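Local coordinates for protein 16S rRNA (guanine(1405)-N(7))-methyltransferase (Klebsiella pneumoniae, PDB 6PI9) that probably methylates the N7 position of guanine 1405 in 16S rRNA, using S-adenosyl-L-methionine, and so confers resistance to aminoglycosides, at residues His228-Phe233 against Asp251-Leu256; Trp232-Leu237 against Leu241-Arg246. One frame throughout, in Å; residues are numbered along the deposited sequence.

Both interactions start from helix 225-236, and their centres lie about 8 Å apart. Along the chain the helix comes first, then strand 241-248, then strand 252-259. The two strands are antiparallel neighbours at one end of the seven-stranded sheet, with 241-248 outermost within this chain. The strand order, 3-2-1-4-5-7-6, is that of a Rossmann-like methyltransferase. Interaction 1 joins the helix to the inner strand; interaction 2 joins the helix's C-terminal end to the outer one. Phe-233 takes part in both. Leu-256 O and N probably hydrogen-bond to Arg-244 N and Asp-245 O. The contacts build the C-terminal edge of the sheet, with the Leu-253 side chain about 12 Å from the bound S-adenosyl-L-homocysteine.

Interaction 1: residues His228-Phe233 against Asp251-Leu256; sequences HYADWF and DELVYL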
ATOM      1  N   HIS A 228       2.693  12.381 -12.871  1.00 34.65           N
ATOM      2  CA  HIS A 228       3.934  11.630 -13.016  1.00 33.06           C
ATOM      3  C   HIS A 228       3.712  10.323 -13.787  1.00 32.69           C
ATOM      4  O   HIS A 228       4.514   9.958 -14.664  1.00 31.80           O
ATOM      5  CB  HIS A 228       4.508  11.314 -11.632  1.00 34.92           C
ATOM      6  CG  HIS A 228       5.838  10.675 -11.720  1.00 44.17           C
ATOM      7  ND1 HIS A 228       6.950  11.370 -12.143  1.00 45.56           N
ATOM      8  CD2 HIS A 228       6.245   9.408 -11.476  1.00 44.96           C
ATOM      9  CE1 HIS A 228       7.991  10.557 -12.146  1.00 43.35           C
ATOM     10  NE2 HIS A 228       7.589   9.366 -11.754  1.00 43.98           N
ATOM     11  N   TYR A 229       2.646   9.588 -13.447  1.00 31.74           N
ATOM     12  CA  TYR A 229       2.303   8.365 -14.193  1.00 30.55           C
ATOM     13  C   TYR A 229       1.996   8.661 -15.662  1.00 33.26           C
ATOM     14  O   TYR A 229       2.334   7.864 -16.564  1.00 31.34           O
ATOM     15  CB  TYR A 229       1.075   7.726 -13.551  1.00 31.33           C
ATOM     16  CG  TYR A 229       1.402   7.024 -12.272  1.00 31.17           C
ATOM     17  CD1 TYR A 229       2.575   6.283 -12.165  1.00 31.98           C
ATOM     18  CD2 TYR A 229       0.500   7.041 -11.191  1.00 35.74           C
ATOM     19  CE1 TYR A 229       2.856   5.602 -10.979  1.00 34.13           C
ATOM     20  CE2 TYR A 229       0.760   6.360 -10.008  1.00 32.60           C
ATOM     21  CZ  TYR A 229       1.952   5.659  -9.913  1.00 38.90           C
ATOM     22  OH  TYR A 229       2.222   4.944  -8.735  1.00 42.35           O
ATOM     23  N   ALA A 230       1.241   9.728 -15.907  1.00 31.86           N
ATOM     24  CA  ALA A 230       0.911  10.099 -17.290  1.00 31.94           C
ATOM     25  C   ALA A 230       2.172  10.367 -18.108  1.00 36.10           C
ATOM     26  O   ALA A 230       2.324   9.878 -19.243  1.00 34.62           O
ATOM     27  CB  ALA A 230      -0.007  11.338 -17.278  1.00 33.90           C
ATOM     28  N   ASP A 231       3.093  11.158 -17.557  1.00 36.41           N
ATOM     29  CA  ASP A 231       4.325  11.448 -18.281  1.00 35.87           C
ATOM     30  C   ASP A 231       5.102  10.172 -18.536  1.00 34.14           C
ATOM     31  O   ASP A 231       5.682   9.981 -19.625  1.00 33.40           O
ATOM     32  CB  ASP A 231       5.227  12.405 -17.501  1.00 35.44           C
ATOM     33  CG  ASP A 231       4.701  13.826 -17.405  1.00 40.82           C
ATOM     34  OD1 ASP A 231       3.854  14.290 -18.203  1.00 39.32           O
ATOM     35  OD2 ASP A 231       5.184  14.493 -16.468  1.00 43.55           O
ATOM     36  N   TRP A 232       5.170   9.300 -17.527  1.00 30.91           N
ATOM     37  CA  TRP A 232       5.940   8.081 -17.675  1.00 30.52           C
ATOM     38  C   TRP A 232       5.306   7.193 -18.721  1.00 35.02           C
ATOM     39  O   TRP A 232       5.988   6.667 -19.626  1.00 35.45           O
ATOM     40  CB  TRP A 232       6.002   7.342 -16.326  1.00 29.43           C
ATOM     41  CG  TRP A 232       6.616   5.976 -16.426  1.00 34.14           C
ATOM     42  CD1 TRP A 232       7.976   5.673 -16.406  1.00 34.04           C
ATOM     43  CD2 TRP A 232       5.928   4.732 -16.567  1.00 31.42           C
ATOM     44  NE1 TRP A 232       8.139   4.322 -16.544  1.00 31.93           N
ATOM     45  CE2 TRP A 232       6.910   3.715 -16.613  1.00 30.27           C
ATOM     46  CE3 TRP A 232       4.570   4.370 -16.614  1.00 31.07           C
ATOM     47  CZ2 TRP A 232       6.591   2.397 -16.757  1.00 29.51           C
ATOM     48  CZ3 TRP A 232       4.243   3.012 -16.721  1.00 35.81           C
ATOM     49  CH2 TRP A 232       5.254   2.049 -16.801  1.00 37.12           C
ATOM     50  N   PHE A 233       3.993   7.028 -18.619  1.00 29.47           N
ATOM     51  CA  PHE A 233       3.306   6.199 -19.597  1.00 34.32           C
ATOM     52  C   PHE A 233       3.516   6.736 -21.012  1.00 36.05           C
ATOM     53  O   PHE A 233       3.806   5.970 -21.951  1.00 38.84           O
ATOM     54  CB  PHE A 233       1.813   6.120 -19.245  1.00 35.78           C
ATOM     55  CG  PHE A 233       1.036   5.163 -20.134  1.00 32.86           C
ATOM     56  CD1 PHE A 233       1.390   3.834 -20.188  1.00 32.76           C
ATOM     57  CD2 PHE A 233      -0.043   5.610 -20.886  1.00 35.66           C
ATOM     58  CE1 PHE A 233       0.667   2.936 -20.975  1.00 35.93           C
ATOM     59  CE2 PHE A 233      -0.779   4.695 -21.693  1.00 40.69           C
ATOM     60  CZ  PHE A 233      -0.401   3.363 -21.704  1.00 35.13           C
ATOM     61  N   ASP A 251     -10.379   8.096  -8.563  1.00 56.34           N
ATOM     62  CA  ASP A 251      -8.941   8.035  -8.265  1.00 51.97           C
ATOM     63  C   ASP A 251      -8.239   6.955  -9.078  1.00 48.43           C
ATOM     64  O   ASP A 251      -7.266   6.357  -8.601  1.00 49.38           O
ATOM     65  CB  ASP A 251      -8.655   7.844  -6.767  1.00 60.98           C
ATOM     66  CG  ASP A 251      -8.919   9.138  -5.928  1.00 70.12           C
ATOM     67  OD1 ASP A 251      -9.671   9.016  -4.941  1.00 66.64           O
ATOM     68  OD2 ASP A 251      -8.360  10.248  -6.234  1.00 75.13           O
ATOM     69  N   GLU A 252      -8.742   6.684 -10.290  1.00 39.37           N
ATOM     70  CA  GLU A 252      -8.065   5.803 -11.239  1.00 35.01           C
ATOM     71  C   GLU A 252      -7.909   6.572 -12.544  1.00 34.98           C
ATOM     72  O   GLU A 252      -8.909   6.984 -13.126  1.00 36.93           O
ATOM     73  CB  GLU A 252      -8.889   4.502 -11.450  1.00 35.61           C
ATOM     74  CG  GLU A 252      -8.183   3.480 -12.342  1.00 34.23           C
ATOM     75  CD  GLU A 252      -8.851   2.117 -12.276  1.00 37.71           C
ATOM     76  OE1 GLU A 252     -10.037   2.059 -11.927  1.00 40.27           O
ATOM     77  OE2 GLU A 252      -8.187   1.099 -12.531  1.00 38.64           O
ATOM     78  N   LEU A 253      -6.665   6.766 -12.992  1.00 34.35           N
ATOM     79  CA  LEU A 253      -6.402   7.349 -14.312  1.00 36.80           C
ATOM     80  C   LEU A 253      -6.468   6.244 -15.356  1.00 33.65           C
ATOM     81  O   LEU A 253      -5.693   5.281 -15.275  1.00 33.24           O
ATOM     82  CB  LEU A 253      -5.014   7.988 -14.334  1.00 35.18           C
ATOM     83  CG  LEU A 253      -4.421   8.410 -15.710  1.00 37.93           C
ATOM     84  CD1 LEU A 253      -5.245   9.508 -16.384  1.00 38.78           C
ATOM     85  CD2 LEU A 253      -2.961   8.831 -15.450  1.00 37.14           C
ATOM     86  N   VAL A 254      -7.355   6.394 -16.347  1.00 34.62           N
ATOM     87  CA  VAL A 254      -7.680   5.317 -17.292  1.00 39.39           C
ATOM     88  C   VAL A 254      -7.271   5.761 -18.697  1.00 32.73           C
ATOM     89  O   VAL A 254      -7.614   6.851 -19.114  1.00 34.28           O
ATOM     90  CB  VAL A 254      -9.189   4.984 -17.290  1.00 39.89           C
ATOM     91  CG1 VAL A 254      -9.481   3.789 -18.289  1.00 39.96           C
ATOM     92  CG2 VAL A 254      -9.698   4.672 -15.876  1.00 34.80           C
ATOM     93  N   TYR A 255      -6.553   4.898 -19.409  1.00 33.25           N
ATOM     94  CA  TYR A 255      -6.163   5.082 -20.806  1.00 34.06           C
ATOM     95  C   TYR A 255      -6.803   3.994 -21.661  1.00 38.70           C
ATOM     96  O   TYR A 255      -6.690   2.809 -21.339  1.00 33.73           O
ATOM     97  CB  TYR A 255      -4.653   4.912 -20.991  1.00 33.60           C
ATOM     98  CG  TYR A 255      -3.849   6.093 -20.502  1.00 36.14           C
ATOM     99  CD1 TYR A 255      -3.563   7.156 -21.335  1.00 40.64           C
ATOM    100  CD2 TYR A 255      -3.362   6.125 -19.198  1.00 36.17           C
ATOM    101  CE1 TYR A 255      -2.798   8.246 -20.862  1.00 37.58           C
ATOM    102  CE2 TYR A 255      -2.619   7.208 -18.740  1.00 35.47           C
ATOM    103  CZ  TYR A 255      -2.348   8.232 -19.554  1.00 33.30           C
ATOM    104  OH  TYR A 255      -1.587   9.297 -19.078  1.00 39.39           O
ATOM    105  N   LEU A 256      -7.428   4.389 -22.769  1.00 39.74           N
ATOM    106  CA  LEU A 256      -7.900   3.435 -23.769  1.00 40.65           C
ATOM    107  C   LEU A 256      -6.890   3.456 -24.911  1.00 38.77           C
ATOM    108  O   LEU A 256      -6.656   4.511 -25.512  1.00 44.00           O
ATOM    109  CB  LEU A 256      -9.299   3.840 -24.262  1.00 45.86           C
ATOM    110  CG  LEU A 256     -10.368   4.070 -23.177  1.00 45.62           C
ATOM    111  CD1 LEU A 256     -11.758   4.410 -23.805  1.00 48.57           C
ATOM    112  CD2 LEU A 256     -10.462   2.862 -22.238  1.00 45.31           C
TER
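Phe-233 and Tyr-255 meet through different first torsions. Phe-233 CG stands anti to the backbone N (chi1 -174°), which sends the ring from the helix toward the strand. Tyr-255 CG instead stands anti to the carbonyl carbon (chi1 -75°), and its ring reaches back toward the helix. The two side chains run past one another, head to tail. Phe-233 CD2 sits 3.5 Å above the plane of the Tyr-255 ring, over its centre. Phe-233 CE2 lies 3.6 Å from Tyr-255 CG. The ring planes meet at 49° with centroids 4.6 Å apart, so the pair is oblique. The far end of the tyrosine continues to the helix backbone. There Tyr-255 OH is 3.1 Å from Ala-230 CB, a tight approach, and Ala-230 CA lies beside the tyrosine's rim, close to the ring plane. Next to it, Leu-253 CD2 packs 4.3 Å from Ala-230 CB. This is helix-on-sheet packing in the Rossmann-like fold. Phe-213 of strand 208-214 meets the Phe-233 ring edge-to-face, which extends the aromatic cluster along the sheet. No hydrogen bond crosses between the segments. Tyr-255 OH is buried here and has no hydrogen-bond partner in the model, so the contact relies on ring packing and close fit, at the likely cost of one unsatisfied hydroxyl.

Interaction 2: residues Trp232-Leu237 against Leu241-Arg246; sequences WFERIL and LSVRDR
A water joins Glu-234 to Arg-246. The water donates to Glu-234 OE1 (3.0 Å) and accepts from Arg-246 NH1 (3.1 Å). Glu-234 OE1 and Arg-246 NH1 are themselves 4.9 Å apart, so the water bridges the two charged groups. A bend in the glutamate chain (chi2 -86°) brings the carboxylate over to the strand. Arg-246 NH2 forms a salt bridge with Glu-226, near the start of the same helix. Glu-234 OE2 also touches Val-243 CG2, and the two side chains cross at about a right angle. Arg-244 and Asp-245 both face Leu-256 of the neighbouring strand, a classic beta bulge in the strand at the edge of the Rossmann-like sheet within this chain. At the bulge, Arg-246 N donates to Asp-245 OD2 at 2.8 Å, in a bent bond (131°) that comes from above the carboxylate plane. The rest of the contact is apolar. Leu-237, the first residue beyond the helix, spans two strand residues with its two methyls. Leu-237 CD1 packs 3.8 Å from Leu-241 CB. Leu-237 CD2 packs 3.9 Å from Val-243 CG2. Val-243 CG2 also lies 4.2 Å from Phe-233 CE2. Leu-201 of helix 196-203 packs on both Phe-233 and Leu-241.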
ATOM      1  N   TRP A 232       5.170   9.300 -17.527  1.00 30.91           N
ATOM      2  CA  TRP A 232       5.940   8.081 -17.675  1.00 30.52           C
ATOM      3  C   TRP A 232       5.306   7.193 -18.721  1.00 35.02           C
ATOM      4  O   TRP A 232       5.988   6.667 -19.626  1.00 35.45           O
ATOM      5  CB  TRP A 232       6.002   7.342 -16.326  1.00 29.43           C
ATOM      6  CG  TRP A 232       6.616   5.976 -16.426  1.00 34.14           C
ATOM      7  CD1 TRP A 232       7.976   5.673 -16.406  1.00 34.04           C
ATOM      8  CD2 TRP A 232       5.928   4.732 -16.567  1.00 31.42           C
ATOM      9  NE1 TRP A 232       8.139   4.322 -16.544  1.00 31.93           N
ATOM     10  CE2 TRP A 232       6.910   3.715 -16.613  1.00 30.27           C
ATOM     11  CE3 TRP A 232       4.570   4.370 -16.614  1.00 31.07           C
ATOM     12  CZ2 TRP A 232       6.591   2.397 -16.757  1.00 29.51           C
ATOM     13  CZ3 TRP A 232       4.243   3.012 -16.721  1.00 35.81           C
ATOM     14  CH2 TRP A 232       5.254   2.049 -16.801  1.00 37.12           C
ATOM     15  N   PHE A 233       3.993   7.028 -18.619  1.00 29.47           N
ATOM     16  CA  PHE A 233       3.306   6.199 -19.597  1.00 34.32           C
ATOM     17  C   PHE A 233       3.516   6.736 -21.012  1.00 36.05           C
ATOM     18  O   PHE A 233       3.806   5.970 -21.951  1.00 38.84           O
ATOM     19  CB  PHE A 233       1.813   6.120 -19.245  1.00 35.78           C
ATOM     20  CG  PHE A 233       1.036   5.163 -20.134  1.00 32.86           C
ATOM     21  CD1 PHE A 233       1.390   3.834 -20.188  1.00 32.76           C
ATOM     22  CD2 PHE A 233      -0.043   5.610 -20.886  1.00 35.66           C
ATOM     23  CE1 PHE A 233       0.667   2.936 -20.975  1.00 35.93           C
ATOM     24  CE2 PHE A 233      -0.779   4.695 -21.693  1.00 40.69           C
ATOM     25  CZ  PHE A 233      -0.401   3.363 -21.704  1.00 35.13           C
ATOM     26  N   GLU A 234       3.391   8.043 -21.202  1.00 34.99           N
ATOM     27  CA  GLU A 234       3.508   8.526 -22.577  1.00 39.56           C
ATOM     28  C   GLU A 234       4.919   8.310 -23.093  1.00 42.42           C
ATOM     29  O   GLU A 234       5.116   8.119 -24.299  1.00 41.04           O
ATOM     30  CB  GLU A 234       3.109   9.992 -22.666  1.00 45.55           C
ATOM     31  CG  GLU A 234       1.827  10.307 -21.908  1.00 65.49           C
ATOM     32  CD  GLU A 234       0.505  10.104 -22.650  1.00 78.68           C
ATOM     33  OE1 GLU A 234      -0.486  10.735 -22.199  1.00 81.71           O
ATOM     34  OE2 GLU A 234       0.441   9.336 -23.641  1.00 80.49           O
ATOM     35  N   ARG A 235       5.891   8.238 -22.193  1.00 38.04           N
ATOM     36  CA  ARG A 235       7.266   8.060 -22.609  1.00 41.77           C
ATOM     37  C   ARG A 235       7.564   6.594 -22.920  1.00 42.76           C
ATOM     38  O   ARG A 235       8.299   6.293 -23.864  1.00 44.21           O
ATOM     39  CB  ARG A 235       8.198   8.584 -21.517  1.00 45.03           C
ATOM     40  CG  ARG A 235       9.635   8.260 -21.762  1.00 54.58           C
ATOM     41  CD  ARG A 235      10.555   9.066 -20.874  1.00 62.44           C
ATOM     42  NE  ARG A 235      10.397   8.773 -19.451  1.00 66.19           N
ATOM     43  CZ  ARG A 235      10.937   7.715 -18.848  1.00 69.80           C
ATOM     44  NH1 ARG A 235      11.631   6.826 -19.563  1.00 70.21           N
ATOM     45  NH2 ARG A 235      10.777   7.527 -17.537  1.00 69.37           N
ATOM     46  N   ILE A 236       6.985   5.660 -22.183  1.00 36.70           N
ATOM     47  CA  ILE A 236       7.351   4.252 -22.427  1.00 38.09           C
ATOM     48  C   ILE A 236       6.408   3.590 -23.419  1.00 41.51           C
ATOM     49  O   ILE A 236       6.697   2.479 -23.892  1.00 42.50           O
ATOM     50  CB  ILE A 236       7.409   3.422 -21.140  1.00 37.59           C
ATOM     51  CG1 ILE A 236       6.028   3.299 -20.490  1.00 38.27           C
ATOM     52  CG2 ILE A 236       8.438   4.035 -20.138  1.00 39.42           C
ATOM     53  CD1 ILE A 236       5.314   1.961 -20.678  1.00 40.20           C
ATOM     54  N   LEU A 237       5.287   4.214 -23.747  1.00 37.51           N
ATOM     55  CA  LEU A 237       4.334   3.521 -24.610  1.00 39.35           C
ATOM     56  C   LEU A 237       5.001   3.135 -25.940  1.00 40.98           C
ATOM     57  O   LEU A 237       5.492   4.013 -26.650  1.00 42.05           O
ATOM     58  CB  LEU A 237       3.116   4.406 -24.890  1.00 39.81           C
ATOM     59  CG  LEU A 237       2.036   3.749 -25.761  1.00 41.31           C
ATOM     60  CD1 LEU A 237       1.395   2.621 -24.963  1.00 43.74           C
ATOM     61  CD2 LEU A 237       0.996   4.788 -26.154  1.00 44.02           C
ATOM     62  N   LEU A 241       1.564   1.436 -30.523  1.00 46.36           N
ATOM     63  CA  LEU A 241       0.324   1.650 -29.797  1.00 47.44           C
ATOM     64  C   LEU A 241      -0.010   3.134 -29.796  1.00 51.76           C
ATOM     65  O   LEU A 241       0.878   3.984 -29.907  1.00 52.45           O
ATOM     66  CB  LEU A 241       0.448   1.148 -28.361  1.00 47.37           C
ATOM     67  CG  LEU A 241       0.778  -0.353 -28.272  1.00 47.42           C
ATOM     68  CD1 LEU A 241       0.831  -0.806 -26.803  1.00 43.64           C
ATOM     69  CD2 LEU A 241      -0.294  -1.081 -29.003  1.00 48.75           C
ATOM     70  N   SER A 242      -1.300   3.439 -29.697  1.00 49.67           N
ATOM     71  CA  SER A 242      -1.738   4.827 -29.648  1.00 51.52           C
ATOM     72  C   SER A 242      -2.823   4.974 -28.607  1.00 49.12           C
ATOM     73  O   SER A 242      -3.714   4.126 -28.519  1.00 49.06           O
ATOM     74  CB  SER A 242      -2.282   5.311 -31.004  1.00 61.26           C
ATOM     75  OG  SER A 242      -1.273   5.934 -31.773  1.00 68.19           O
ATOM     76  N   VAL A 243      -2.736   6.049 -27.819  1.00 47.46           N
ATOM     77  CA  VAL A 243      -3.792   6.401 -26.882  1.00 43.05           C
ATOM     78  C   VAL A 243      -5.002   6.897 -27.663  1.00 44.98           C
ATOM     79  O   VAL A 243      -4.927   7.856 -28.444  1.00 50.87           O
ATOM     80  CB  VAL A 243      -3.303   7.447 -25.867  1.00 45.63           C
ATOM     81  CG1 VAL A 243      -4.465   7.947 -25.011  1.00 42.88           C
ATOM     82  CG2 VAL A 243      -2.176   6.824 -25.009  1.00 41.29           C
ATOM     83  N   ARG A 244      -6.117   6.202 -27.489  1.00 46.79           N
ATOM     84  CA  ARG A 244      -7.372   6.674 -28.077  1.00 52.52           C
ATOM     85  C   ARG A 244      -8.077   7.661 -27.147  1.00 49.95           C
ATOM     86  O   ARG A 244      -8.681   8.625 -27.622  1.00 48.98           O
ATOM     87  CB  ARG A 244      -8.270   5.473 -28.413  1.00 56.27           C
ATOM     88  CG  ARG A 244      -9.760   5.762 -28.357  1.00 66.81           C
ATOM     89  CD  ARG A 244     -10.358   6.323 -29.670  1.00 76.48           C
ATOM     90  NE  ARG A 244     -10.404   5.287 -30.705  1.00 81.62           N
ATOM     91  CZ  ARG A 244     -11.315   4.312 -30.748  1.00 83.90           C
ATOM     92  NH1 ARG A 244     -12.264   4.251 -29.821  1.00 82.64           N
ATOM     93  NH2 ARG A 244     -11.281   3.396 -31.716  1.00 86.47           N
ATOM     94  N   ASP A 245      -7.985   7.469 -25.830  1.00 46.38           N
ATOM     95  CA  ASP A 245      -8.679   8.324 -24.878  1.00 48.49           C
ATOM     96  C   ASP A 245      -8.038   8.202 -23.501  1.00 49.48           C
ATOM     97  O   ASP A 245      -7.449   7.167 -23.175  1.00 42.93           O
ATOM     98  CB  ASP A 245     -10.151   7.959 -24.765  1.00 54.84           C
ATOM     99  CG  ASP A 245     -11.001   9.123 -24.276  1.00 67.34           C
ATOM    100  OD1 ASP A 245     -12.231   8.957 -24.256  1.00 73.03           O
ATOM    101  OD2 ASP A 245     -10.456  10.213 -23.969  1.00 65.69           O
ATOM    102  N   ARG A 246      -8.228   9.247 -22.673  1.00 47.77           N
ATOM    103  CA  ARG A 246      -7.767   9.290 -21.293  1.00 47.61           C
ATOM    104  C   ARG A 246      -8.808   9.998 -20.418  1.00 51.92           C
ATOM    105  O   ARG A 246      -9.351  11.041 -20.817  1.00 53.28           O
ATOM    106  CB  ARG A 246      -6.433  10.033 -21.196  1.00 49.57           C
ATOM    107  CG  ARG A 246      -6.141  10.457 -19.763  1.00 51.72           C
ATOM    108  CD  ARG A 246      -4.999  11.465 -19.638  1.00 57.39           C
ATOM    109  NE  ARG A 246      -5.014  12.099 -18.306  1.00 55.98           N
ATOM    110  CZ  ARG A 246      -3.990  12.778 -17.773  1.00 56.69           C
ATOM    111  NH1 ARG A 246      -2.843  12.935 -18.457  1.00 57.27           N
ATOM    112  NH2 ARG A 246      -4.112  13.317 -16.553  1.00 59.74           N
TER
HETATM  113  O   HOH W   1      -2.709  12.587 -21.582  1.00 58.86           O